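PDB 3QWU: DNA ligase from Aquifex aeolicus, which binds adenosine and calcium and probably joins nucleic acid strands as an ATP-dependent ligase. Local coordinates for residues A[27-32]-A[44-49]; A[49-54]-A[87-92]; A[332-337]-A[344-349]. All coordinates share one frame; numbering follows the deposited sequence.

Interaction 1 of 3, residues A[27-32]-A[44-49]; sequences LEYLRF and AIFKDF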
loop_
_atom_site.group_PDB
_atom_site.type_symbol
_atom_site.label_atom_id
_atom_site.label_comp_id
_atom_site.label_asym_id
_atom_site.label_seq_id
_atom_site.Cartn_x
_atom_site.Cartn_y
_atom_site.Cartn_z
ATOM N N LEU A 27 -14.113 23.789 -28.789
ATOM C CA LEU A 27 -12.686 23.862 -29.021
ATOM C C LEU A 27 -12.211 22.458 -29.237
ATOM O O LEU A 27 -12.621 21.540 -28.517
ATOM C CB LEU A 27 -11.928 24.447 -27.815
ATOM C CG LEU A 27 -12.124 25.900 -27.369
ATOM C CD1 LEU A 27 -13.525 26.137 -26.804
ATOM C CD2 LEU A 27 -11.063 26.258 -26.309
ATOM N N GLU A 28 -11.315 22.310 -30.205
ATOM C CA GLU A 28 -10.677 21.037 -30.513
ATOM C C GLU A 28 -9.221 21.210 -30.135
ATOM O O GLU A 28 -8.616 22.204 -30.538
ATOM C CB GLU A 28 -10.819 20.739 -31.997
ATOM C CG GLU A 28 -10.935 19.256 -32.279
ATOM C CD GLU A 28 -11.315 18.964 -33.747
ATOM O OE1 GLU A 28 -11.814 19.871 -34.462
ATOM O OE2 GLU A 28 -11.104 17.812 -34.171
ATOM N N TYR A 29 -8.675 20.288 -29.340
ATOM C CA TYR A 29 -7.321 20.470 -28.808
ATOM C C TYR A 29 -6.623 19.143 -28.576
ATOM O O TYR A 29 -7.254 18.091 -28.625
ATOM C CB TYR A 29 -7.313 21.354 -27.525
ATOM C CG TYR A 29 -8.017 20.799 -26.287
ATOM C CD1 TYR A 29 -7.308 20.455 -25.132
ATOM C CD2 TYR A 29 -9.393 20.658 -26.252
ATOM C CE1 TYR A 29 -7.973 19.976 -23.974
ATOM C CE2 TYR A 29 -10.067 20.172 -25.111
ATOM C CZ TYR A 29 -9.360 19.832 -23.979
ATOM O OH TYR A 29 -10.067 19.333 -22.896
ATOM N N LEU A 30 -5.309 19.200 -28.375
ATOM C CA LEU A 30 -4.517 18.022 -28.010
ATOM C C LEU A 30 -4.153 18.137 -26.541
ATOM O O LEU A 30 -3.817 19.231 -26.074
ATOM C CB LEU A 30 -3.273 17.935 -28.875
ATOM C CG LEU A 30 -3.552 17.697 -30.377
ATOM C CD1 LEU A 30 -4.007 18.998 -31.143
ATOM C CD2 LEU A 30 -2.351 17.094 -31.035
ATOM N N ARG A 31 -4.249 17.024 -25.812
ATOM C CA ARG A 31 -4.067 17.010 -24.357
ATOM C C ARG A 31 -3.049 15.979 -23.926
ATOM O O ARG A 31 -3.172 14.803 -24.261
ATOM C CB ARG A 31 -5.391 16.670 -23.685
ATOM C CG ARG A 31 -5.332 16.634 -22.167
ATOM C CD ARG A 31 -6.683 16.328 -21.582
ATOM N NE ARG A 31 -7.052 14.916 -21.715
ATOM C CZ ARG A 31 -6.698 13.932 -20.877
ATOM N NH1 ARG A 31 -5.929 14.154 -19.833
ATOM N NH2 ARG A 31 -7.123 12.708 -21.095
ATOM N N PHE A 32 -2.051 16.416 -23.170
ATOM C CA PHE A 32 -1.041 15.499 -22.623
ATOM C C PHE A 32 -1.594 14.742 -21.426
ATOM O O PHE A 32 -1.785 15.309 -20.344
ATOM C CB PHE A 32 0.251 16.245 -22.256
ATOM C CG PHE A 32 1.200 16.363 -23.408
ATOM C CD1 PHE A 32 1.126 17.429 -24.278
ATOM C CD2 PHE A 32 2.130 15.367 -23.654
ATOM C CE1 PHE A 32 2.012 17.514 -25.364
ATOM C CE2 PHE A 32 3.008 15.421 -24.753
ATOM C CZ PHE A 32 2.960 16.490 -25.601
ATOM N N ALA A 44 -1.789 21.380 -22.917
ATOM C CA ALA A 44 -2.930 21.460 -23.821
ATOM C C ALA A 44 -2.460 22.264 -24.985
ATOM O O ALA A 44 -2.026 23.390 -24.790
ATOM C CB ALA A 44 -4.061 22.181 -23.173
ATOM N N ILE A 45 -2.540 21.686 -26.180
ATOM C CA ILE A 45 -2.123 22.355 -27.410
ATOM C C ILE A 45 -3.374 22.806 -28.153
ATOM O O ILE A 45 -4.140 21.967 -28.633
ATOM C CB ILE A 45 -1.300 21.424 -28.357
ATOM C CG1 ILE A 45 -0.087 20.850 -27.611
ATOM C CG2 ILE A 45 -0.864 22.192 -29.640
ATOM C CD1 ILE A 45 0.595 19.672 -28.293
ATOM N N PHE A 46 -3.559 24.123 -28.254
ATOM C CA PHE A 46 -4.624 24.698 -29.030
ATOM C C PHE A 46 -4.049 25.234 -30.312
ATOM O O PHE A 46 -2.850 25.431 -30.420
ATOM C CB PHE A 46 -5.282 25.816 -28.239
ATOM C CG PHE A 46 -5.996 25.339 -26.998
ATOM C CD1 PHE A 46 -7.334 24.948 -27.057
ATOM C CD2 PHE A 46 -5.332 25.280 -25.779
ATOM C CE1 PHE A 46 -8.022 24.526 -25.916
ATOM C CE2 PHE A 46 -6.009 24.861 -24.621
ATOM C CZ PHE A 46 -7.367 24.472 -24.701
ATOM N N LYS A 47 -4.890 25.500 -31.295
ATOM C CA LYS A 47 -4.375 25.932 -32.604
ATOM C C LYS A 47 -3.559 27.228 -32.486
ATOM O O LYS A 47 -2.541 27.381 -33.151
ATOM C CB LYS A 47 -5.522 26.086 -33.601
ATOM C CG LYS A 47 -5.102 26.580 -35.023
ATOM C CD LYS A 47 -5.478 28.078 -35.290
ATOM C CE LYS A 47 -4.683 28.722 -36.459
ATOM N NZ LYS A 47 -4.543 30.201 -36.239
ATOM N N ASP A 48 -3.999 28.147 -31.631
ATOM C CA ASP A 48 -3.404 29.500 -31.543
ATOM C C ASP A 48 -2.354 29.623 -30.442
ATOM O O ASP A 48 -1.612 30.621 -30.414
ATOM C CB ASP A 48 -4.491 30.574 -31.265
ATOM C CG ASP A 48 -5.459 30.757 -32.411
ATOM O OD1 ASP A 48 -5.038 31.177 -33.500
ATOM O OD2 ASP A 48 -6.656 30.499 -32.209
ATOM N N PHE A 49 -2.332 28.660 -29.513
ATOM C CA PHE A 49 -1.359 28.668 -28.427
ATOM C C PHE A 49 -1.294 27.374 -27.623
ATOM O O PHE A 49 -2.211 26.561 -27.678
ATOM C CB PHE A 49 -1.636 29.813 -27.448
ATOM C CG PHE A 49 -3.051 29.906 -27.012
ATOM C CD1 PHE A 49 -3.939 30.777 -27.668
ATOM C CD2 PHE A 49 -3.512 29.128 -25.941
ATOM C CE1 PHE A 49 -5.258 30.870 -27.265
ATOM C CE2 PHE A 49 -4.836 29.204 -25.520
ATOM C CZ PHE A 49 -5.721 30.074 -26.162
HETATM O O HOH W 1 -7.852 25.055 -30.779
#
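Tyr29 and Phe46 run alongside each other. Their ring planes are only 14° apart, but the rings are displaced so far that little of one covers the other, with centroids 5.1 Å apart. The face of Phe46 is therefore met chiefly by the CB of Tyr29, a CH-pi contact with CB 4.0 Å from the ring centroid. Tyr29 CG sits between its backbone N and carbonyl carbon (chi1 65°), which turns the phenol toward Ala44. Leu27 comes to the same phenyl ring obliquely, its CD2 3.5 Å from Phe46 CE1. Phe46 also meets the ring of Phe89. The hydroxyl of Tyr29 is bonded to the backbone N of Ile104.

The other side of the sheet carries Leu30, Ile45 and Phe32. Leu30 and Ile45 are a hydrogen-bonded antiparallel pair, and their CB atoms stand 4.0 Å apart. The bond from Leu30 N to Ile45 O is 3.0 Å long, and the return bond from Ile45 N to Leu30 O is 2.8 Å; both are nearly straight. Ile45 reaches further with CD1, which touches CE1 of Phe32 at 3.9 Å. Where the pairing stops, a water takes over. It donates to Glu28 O and accepts from Lys47 N, so the strand and the turn stay joined.

The two strands form a beta hairpin within a small antiparallel sheet, with strand 19-24 next to 27-32. The chemistry is mainly apolar. A few polar links, two direct backbone bonds and one water, set the register, while apolar packing of the Leu27, Tyr29 and Phe46 side chains holds the buried face.

Interaction 2 of 3, residues A[49-54]-A[87-92]; sequences FIIWGY and RIFKYG. With ADN (adenosine), chain C.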
loop_
_atom_site.group_PDB
_atom_site.type_symbol
_atom_site.label_atom_id
_atom_site.label_comp_id
_atom_site.label_asym_id
_atom_site.label_seq_id
_atom_site.Cartn_x
_atom_site.Cartn_y
_atom_site.Cartn_z
ATOM N N PHE A 49 -2.332 28.660 -29.513
ATOM C CA PHE A 49 -1.359 28.668 -28.427
ATOM C C PHE A 49 -1.294 27.374 -27.623
ATOM O O PHE A 49 -2.211 26.561 -27.678
ATOM C CB PHE A 49 -1.636 29.813 -27.448
ATOM C CG PHE A 49 -3.051 29.906 -27.012
ATOM C CD1 PHE A 49 -3.939 30.777 -27.668
ATOM C CD2 PHE A 49 -3.512 29.128 -25.941
ATOM C CE1 PHE A 49 -5.258 30.870 -27.265
ATOM C CE2 PHE A 49 -4.836 29.204 -25.520
ATOM C CZ PHE A 49 -5.721 30.074 -26.162
ATOM N N ILE A 50 -0.187 27.217 -26.892
ATOM C CA ILE A 50 -0.033 26.147 -25.936
ATOM C C ILE A 50 -0.212 26.658 -24.466
ATOM O O ILE A 50 0.252 27.750 -24.089
ATOM C CB ILE A 50 1.299 25.412 -26.099
ATOM C CG1 ILE A 50 1.364 24.794 -27.502
ATOM C CG2 ILE A 50 1.438 24.341 -24.975
ATOM C CD1 ILE A 50 2.765 24.396 -27.951
ATOM N N ILE A 51 -0.953 25.877 -23.689
ATOM C CA ILE A 51 -1.104 26.146 -22.275
ATOM C C ILE A 51 -0.311 25.042 -21.657
ATOM O O ILE A 51 -0.706 23.873 -21.722
ATOM C CB ILE A 51 -2.566 26.120 -21.787
ATOM C CG1 ILE A 51 -3.469 26.988 -22.678
ATOM C CG2 ILE A 51 -2.613 26.594 -20.334
ATOM C CD1 ILE A 51 -3.317 28.500 -22.444
ATOM N N TRP A 52 0.846 25.398 -21.107
ATOM C CA TRP A 52 1.712 24.389 -20.524
ATOM C C TRP A 52 1.059 23.886 -19.250
ATOM O O TRP A 52 0.325 24.625 -18.591
ATOM C CB TRP A 52 3.137 24.910 -20.289
ATOM C CG TRP A 52 3.926 24.948 -21.570
ATOM C CD1 TRP A 52 3.929 25.951 -22.517
ATOM C CD2 TRP A 52 4.808 23.941 -22.063
ATOM N NE1 TRP A 52 4.764 25.621 -23.556
ATOM C CE2 TRP A 52 5.313 24.392 -23.302
ATOM C CE3 TRP A 52 5.230 22.707 -21.581
ATOM C CZ2 TRP A 52 6.219 23.641 -24.049
ATOM C CZ3 TRP A 52 6.126 21.966 -22.325
ATOM C CH2 TRP A 52 6.608 22.427 -23.535
ATOM N N GLY A 53 1.273 22.596 -19.007
ATOM C CA GLY A 53 0.842 21.903 -17.804
ATOM C C GLY A 53 1.500 22.487 -16.566
ATOM O O GLY A 53 2.573 23.040 -16.661
ATOM N N TYR A 54 0.823 22.402 -15.419
ATOM C CA TYR A 54 1.403 22.899 -14.163
ATOM C C TYR A 54 2.381 21.851 -13.754
ATOM O O TYR A 54 2.034 20.686 -13.766
ATOM C CB TYR A 54 0.365 23.114 -13.056
ATOM C CG TYR A 54 0.910 23.965 -11.958
ATOM C CD1 TYR A 54 1.387 23.406 -10.788
ATOM C CD2 TYR A 54 0.941 25.312 -12.081
ATOM C CE1 TYR A 54 1.899 24.191 -9.757
ATOM C CE2 TYR A 54 1.421 26.114 -11.050
ATOM C CZ TYR A 54 1.923 25.539 -9.911
ATOM O OH TYR A 54 2.383 26.335 -8.926
ATOM N N ARG A 87 -6.128 26.120 -14.306
ATOM C CA ARG A 87 -5.370 26.987 -15.199
ATOM C C ARG A 87 -6.398 27.716 -16.073
ATOM O O ARG A 87 -7.224 27.079 -16.722
ATOM C CB ARG A 87 -4.423 26.145 -16.030
ATOM C CG ARG A 87 -3.042 25.884 -15.355
ATOM C CD ARG A 87 -2.252 24.877 -16.204
ATOM N NE ARG A 87 -3.049 23.653 -16.300
ATOM C CZ ARG A 87 -2.993 22.788 -17.300
ATOM N NH1 ARG A 87 -2.138 22.964 -18.298
ATOM N NH2 ARG A 87 -3.771 21.715 -17.291
ATOM N N ILE A 88 -6.419 29.037 -16.007
ATOM C CA ILE A 88 -7.497 29.805 -16.584
ATOM C C ILE A 88 -6.923 30.748 -17.635
ATOM O O ILE A 88 -5.932 31.433 -17.379
ATOM C CB ILE A 88 -8.283 30.635 -15.504
ATOM C CG1 ILE A 88 -8.862 29.698 -14.391
ATOM C CG2 ILE A 88 -9.416 31.438 -16.158
ATOM C CD1 ILE A 88 -9.309 30.425 -13.079
ATOM N N PHE A 89 -7.576 30.799 -18.793
ATOM C CA PHE A 89 -7.100 31.634 -19.905
ATOM C C PHE A 89 -8.197 32.163 -20.813
ATOM O O PHE A 89 -9.316 31.653 -20.827
ATOM C CB PHE A 89 -6.109 30.865 -20.772
ATOM C CG PHE A 89 -6.692 29.669 -21.438
ATOM C CD1 PHE A 89 -6.731 28.464 -20.793
ATOM C CD2 PHE A 89 -7.198 29.756 -22.717
ATOM C CE1 PHE A 89 -7.272 27.376 -21.411
ATOM C CE2 PHE A 89 -7.719 28.671 -23.340
ATOM C CZ PHE A 89 -7.764 27.481 -22.691
ATOM N N LYS A 90 -7.812 33.140 -21.644
ATOM C CA LYS A 90 -8.708 33.752 -22.616
ATOM C C LYS A 90 -8.481 33.199 -24.027
ATOM O O LYS A 90 -7.347 33.101 -24.480
ATOM C CB LYS A 90 -8.514 35.270 -22.584
ATOM C CG LYS A 90 -9.723 36.025 -23.083
ATOM C CD LYS A 90 -9.504 37.523 -23.182
ATOM C CE LYS A 90 -10.756 38.146 -23.830
ATOM N NZ LYS A 90 -10.708 39.592 -23.940
ATOM N N TYR A 91 -9.560 32.831 -24.717
ATOM C CA TYR A 91 -9.502 32.415 -26.118
ATOM C C TYR A 91 -10.648 33.137 -26.827
ATOM O O TYR A 91 -11.807 32.938 -26.492
ATOM C CB TYR A 91 -9.664 30.890 -26.233
ATOM C CG TYR A 91 -9.124 30.203 -27.513
ATOM C CD1 TYR A 91 -8.832 30.902 -28.669
ATOM C CD2 TYR A 91 -8.914 28.828 -27.530
ATOM C CE1 TYR A 91 -8.306 30.240 -29.811
ATOM C CE2 TYR A 91 -8.416 28.160 -28.662
ATOM C CZ TYR A 91 -8.110 28.863 -29.791
ATOM O OH TYR A 91 -7.632 28.150 -30.859
ATOM N N GLY A 92 -10.340 33.966 -27.820
ATOM C CA GLY A 92 -11.402 34.743 -28.471
ATOM C C GLY A 92 -12.017 35.706 -27.463
ATOM O O GLY A 92 -11.277 36.429 -26.792
HETATM O "O5'" ADN C . 1.433 20.024 -6.543
HETATM C "C5'" ADN C . 1.021 20.950 -5.536
HETATM C "C4'" ADN C . -0.426 21.358 -5.780
HETATM O "O4'" ADN C . -0.955 22.147 -4.670
HETATM C "C3'" ADN C . -0.540 22.240 -7.016
HETATM O "O3'" ADN C . -0.745 21.539 -8.239
HETATM C "C2'" ADN C . -1.689 23.187 -6.686
HETATM O "O2'" ADN C . -2.885 22.773 -7.324
HETATM C "C1'" ADN C . -1.868 23.146 -5.170
HETATM N N9 ADN C . -1.561 24.418 -4.496
HETATM C C8 ADN C . -2.283 24.912 -3.463
HETATM N N7 ADN C . -1.793 26.092 -3.014
HETATM C C5 ADN C . -0.696 26.331 -3.778
HETATM C C6 ADN C . 0.317 27.391 -3.804
HETATM N N6 ADN C . 0.187 28.410 -2.908
HETATM N N1 ADN C . 1.295 27.335 -4.760
HETATM C C2 ADN C . 1.372 26.282 -5.625
HETATM N N3 ADN C . 0.482 25.248 -5.627
HETATM C C4 ADN C . -0.550 25.241 -4.755
#
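Phe49 drives its ring edge at the face of Tyr91, with CZ 3.7 Å from Tyr91 CG. The planes are 57° apart, so this edge-to-face pair is well short of perpendicular. Phe49 also reaches Phe89, CE2 to CE2 at 3.7 Å, but those rings meet obliquely at 80°. Ile51 closes the tight apolar part of the contact. Its CD1 lies over the face of Phe89 as a CH-pi contact, 3.9 Å from the ring centroid. Phe89 has CG between its backbone N and carbonyl carbon (chi1 63°), an arrangement that lays the ring beneath Ile51.

Phe49, Phe89 and Tyr91 thus form an aromatic cluster between two sheets. One holds the short strand 50-51. The other holds strand 84-91, within the RNA-ligase-type region (ATP-grasp clan), consistent with an adenylation domain. The backbones run nearly antiparallel but too far apart to pair.

Toward Tyr54 the contact turns from aromatic to polar but stays close and buried. Arg87 bends at chi3 and sends NH1 to Trp52 O, 3.0 Å away. That oxygen lies close to the guanidinium plane, but the donor comes from above the carbonyl plane. Arg87 NH1 also binds Gly42 O, and NH2 binds Ser99 O, so three carbonyls grip this group. The backbone N of Tyr54 lies over one guanidinium face. The Tyr54 ring turns to the adenosine, with Tyr54 OH 3.5 Å from adenosine C2, and the hydroxyl is bonded to Asp158. The looser, solvent side is at the other end, where Tyr91 and Lys90 are partly exposed. There Asp48 holds the Tyr91 hydroxyl, and Lys90 NZ pairs with Asp122.

Interaction 3 of 3, residues A[332-337]-A[344-349]; sequences VKERRL and WRLEFD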
loop_
_atom_site.group_PDB
_atom_site.type_symbol
_atom_site.label_atom_id
_atom_site.label_comp_id
_atom_site.label_asym_id
_atom_site.label_seq_id
_atom_site.Cartn_x
_atom_site.Cartn_y
_atom_site.Cartn_z
ATOM N N VAL A 332 -20.279 6.853 -11.606
ATOM C CA VAL A 332 -20.903 8.175 -11.402
ATOM C C VAL A 332 -22.405 8.056 -11.606
ATOM O O VAL A 332 -22.883 7.506 -12.619
ATOM C CB VAL A 332 -20.265 9.234 -12.297
ATOM C CG1 VAL A 332 -20.880 10.623 -12.031
ATOM C CG2 VAL A 332 -18.752 9.246 -12.073
ATOM N N LYS A 333 -23.140 8.462 -10.586
ATOM C CA LYS A 333 -24.573 8.209 -10.492
ATOM C C LYS A 333 -25.277 9.460 -9.970
ATOM O O LYS A 333 -25.123 9.804 -8.800
ATOM C CB LYS A 333 -24.850 7.037 -9.548
ATOM C CG LYS A 333 -26.346 6.731 -9.286
ATOM C CD LYS A 333 -26.924 5.708 -10.294
ATOM C CE LYS A 333 -28.481 5.555 -10.232
ATOM N NZ LYS A 333 -29.108 5.558 -11.613
ATOM N N GLU A 334 -26.038 10.121 -10.844
ATOM C CA GLU A 334 -26.730 11.355 -10.517
ATOM C C GLU A 334 -27.789 11.093 -9.473
ATOM O O GLU A 334 -28.512 10.136 -9.602
ATOM C CB GLU A 334 -27.409 11.910 -11.797
ATOM C CG GLU A 334 -28.219 13.207 -11.586
ATOM C CD GLU A 334 -28.975 13.672 -12.835
ATOM O OE1 GLU A 334 -28.347 13.787 -13.911
ATOM O OE2 GLU A 334 -30.194 13.955 -12.731
ATOM N N ARG A 335 -27.911 11.945 -8.465
ATOM C CA ARG A 335 -29.085 11.896 -7.568
ATOM C C ARG A 335 -30.069 13.005 -7.904
ATOM O O ARG A 335 -31.224 12.732 -8.177
ATOM C CB ARG A 335 -28.704 12.023 -6.102
ATOM C CG ARG A 335 -27.576 11.131 -5.649
ATOM C CD ARG A 335 -27.026 11.601 -4.291
ATOM N NE ARG A 335 -27.945 11.379 -3.181
ATOM C CZ ARG A 335 -28.040 10.252 -2.470
ATOM N NH1 ARG A 335 -27.274 9.181 -2.725
ATOM N NH2 ARG A 335 -28.933 10.197 -1.489
ATOM N N ARG A 336 -29.600 14.249 -7.904
ATOM C CA ARG A 336 -30.461 15.439 -8.087
ATOM C C ARG A 336 -29.873 16.442 -9.103
ATOM O O ARG A 336 -28.679 16.773 -9.035
ATOM C CB ARG A 336 -30.642 16.181 -6.749
ATOM C CG ARG A 336 -31.865 15.826 -5.939
ATOM C CD ARG A 336 -31.990 16.693 -4.659
ATOM N NE ARG A 336 -32.255 18.102 -4.976
ATOM C CZ ARG A 336 -31.499 19.150 -4.607
ATOM N NH1 ARG A 336 -30.395 19.002 -3.866
ATOM N NH2 ARG A 336 -31.877 20.380 -4.971
ATOM N N LEU A 337 -30.709 16.903 -10.036
ATOM C CA LEU A 337 -30.405 18.041 -10.898
ATOM C C LEU A 337 -31.646 18.923 -10.976
ATOM O O LEU A 337 -32.591 18.640 -11.699
ATOM C CB LEU A 337 -29.946 17.590 -12.285
ATOM C CG LEU A 337 -29.360 18.664 -13.228
ATOM C CD1 LEU A 337 -28.250 19.579 -12.599
ATOM C CD2 LEU A 337 -28.832 17.997 -14.488
ATOM N N TRP A 344 -28.525 25.754 -11.270
ATOM C CA TRP A 344 -28.854 24.338 -11.251
ATOM C C TRP A 344 -28.028 23.634 -10.158
ATOM O O TRP A 344 -26.801 23.657 -10.210
ATOM C CB TRP A 344 -28.576 23.759 -12.622
ATOM C CG TRP A 344 -29.553 24.269 -13.587
ATOM C CD1 TRP A 344 -29.475 25.428 -14.322
ATOM C CD2 TRP A 344 -30.813 23.680 -13.900
ATOM N NE1 TRP A 344 -30.603 25.570 -15.096
ATOM C CE2 TRP A 344 -31.442 24.518 -14.853
ATOM C CE3 TRP A 344 -31.473 22.515 -13.472
ATOM C CZ2 TRP A 344 -32.691 24.229 -15.392
ATOM C CZ3 TRP A 344 -32.727 22.224 -14.015
ATOM C CH2 TRP A 344 -33.323 23.080 -14.964
ATOM N N ARG A 345 -28.685 23.047 -9.160
ATOM C CA ARG A 345 -27.976 22.274 -8.133
ATOM C C ARG A 345 -27.721 20.826 -8.585
ATOM O O ARG A 345 -28.650 20.143 -9.037
ATOM C CB ARG A 345 -28.755 22.278 -6.824
ATOM C CG ARG A 345 -28.317 21.245 -5.842
ATOM C CD ARG A 345 -26.945 21.514 -5.353
ATOM N NE ARG A 345 -26.908 22.733 -4.574
ATOM C CZ ARG A 345 -25.835 23.214 -3.976
ATOM N NH1 ARG A 345 -24.661 22.601 -4.083
ATOM N NH2 ARG A 345 -25.931 24.334 -3.283
ATOM N N LEU A 346 -26.469 20.378 -8.515
ATOM C CA LEU A 346 -26.144 18.980 -8.826
ATOM C C LEU A 346 -25.676 18.238 -7.582
ATOM O O LEU A 346 -24.838 18.737 -6.819
ATOM C CB LEU A 346 -25.069 18.869 -9.882
ATOM C CG LEU A 346 -24.666 17.445 -10.278
ATOM C CD1 LEU A 346 -25.809 16.696 -10.980
ATOM C CD2 LEU A 346 -23.459 17.546 -11.166
ATOM N N GLU A 347 -26.227 17.046 -7.384
ATOM C CA GLU A 347 -25.745 16.134 -6.350
ATOM C C GLU A 347 -25.479 14.826 -7.025
ATOM O O GLU A 347 -26.305 14.368 -7.791
ATOM C CB GLU A 347 -26.798 15.881 -5.255
ATOM C CG GLU A 347 -27.168 17.064 -4.383
ATOM C CD GLU A 347 -28.026 16.659 -3.186
ATOM O OE1 GLU A 347 -28.047 15.467 -2.802
ATOM O OE2 GLU A 347 -28.679 17.560 -2.615
ATOM N N PHE A 348 -24.356 14.193 -6.728
ATOM C CA PHE A 348 -24.081 12.909 -7.352
ATOM C C PHE A 348 -23.192 12.029 -6.496
ATOM O O PHE A 348 -22.492 12.505 -5.597
ATOM C CB PHE A 348 -23.498 13.095 -8.769
ATOM C CG PHE A 348 -22.100 13.627 -8.791
ATOM C CD1 PHE A 348 -21.860 14.994 -8.829
ATOM C CD2 PHE A 348 -21.000 12.753 -8.815
ATOM C CE1 PHE A 348 -20.539 15.494 -8.855
ATOM C CE2 PHE A 348 -19.689 13.246 -8.846
ATOM C CZ PHE A 348 -19.453 14.604 -8.845
ATOM N N ASP A 349 -23.242 10.735 -6.809
ATOM C CA ASP A 349 -22.504 9.744 -6.095
ATOM C C ASP A 349 -21.326 9.196 -6.917
ATOM O O ASP A 349 -21.469 8.950 -8.122
ATOM C CB ASP A 349 -23.468 8.623 -5.710
ATOM C CG ASP A 349 -24.485 9.054 -4.628
ATOM O OD1 ASP A 349 -24.282 10.103 -3.938
ATOM O OD2 ASP A 349 -25.480 8.306 -4.429
#
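Glu347 O takes two backbone donors, Arg335 N at 3.0 Å and Arg336 N at 3.3 Å. Both come from the same face of its carbonyl plane. The return bond runs from Glu347 N to Arg336 O. Further along, Lys333 and Asp349 exchange N-H and C=O in both directions, so the ladder resumes beyond the shift in register.

Two salt bridges add to the backbone bonds. One follows the Arg336-Glu347 pairing; the other reaches on from Arg335 to Asp349. Arg335 bends at chi3 (70°), which brings NH1 round to Asp349 OD2 at 2.6 Å, on the syn lone pair of that oxygen. The acceptor lies in the guanidinium plane, although the guanidinium and carboxylate planes are turned 53° apart. The other oxygen, Asp349 OD1, is bonded to Thr305 OG1 on the neighbouring strand, so both carboxylate oxygens are held. Arg336 NH1 meets Glu347 OE2, also at 2.6 Å. Here the carboxylate stands almost perpendicular to the guanidinium, at 84°, and OE2 is approached from above its own plane. NH2 of Arg336 turns to Glu338 in a second salt bridge. Arg345 CG comes obliquely to the same guanidinium, 3.6 Å from Arg336 NH1, while the charge of Arg345 is met by Glu340 and Glu137.

The other side of the sheet is mostly apolar. Leu337 CD1 touches Leu346 CD1 at 4.1 Å, and Val332 CG1 touches Phe348 CD2 at 3.9 Å. Helix 313-325 packs on this side. The arrangement is a classic beta bulge in an antiparallel hairpin, with Arg335 and Arg336 both facing Glu347, in the C-terminal region of the ligase.

In the fold
From the N terminus, interaction 1 comes first and closes an 11-residue hairpin loop between strands 27-32 and 44-45. The chain then turns straight into strand 50-51, where interaction 2 begins. Its closure spans the 32 residues between 54 and 87 and ties the N-terminal sheet to the sheet of strand 84-91. The first two contacts touch and share Phe49. Strands 44-45 and 50-51 are neighbours in one sheet, joined from Ile51 N to Ala44 O. Interaction 3 closes a tight hairpin in the C-terminal region, its centre about 30 and 29 Å from the centres of interactions 1 and 2. All three lie in series; none nests or crosses. Interaction 2 alone includes a residue of the adenosine pocket.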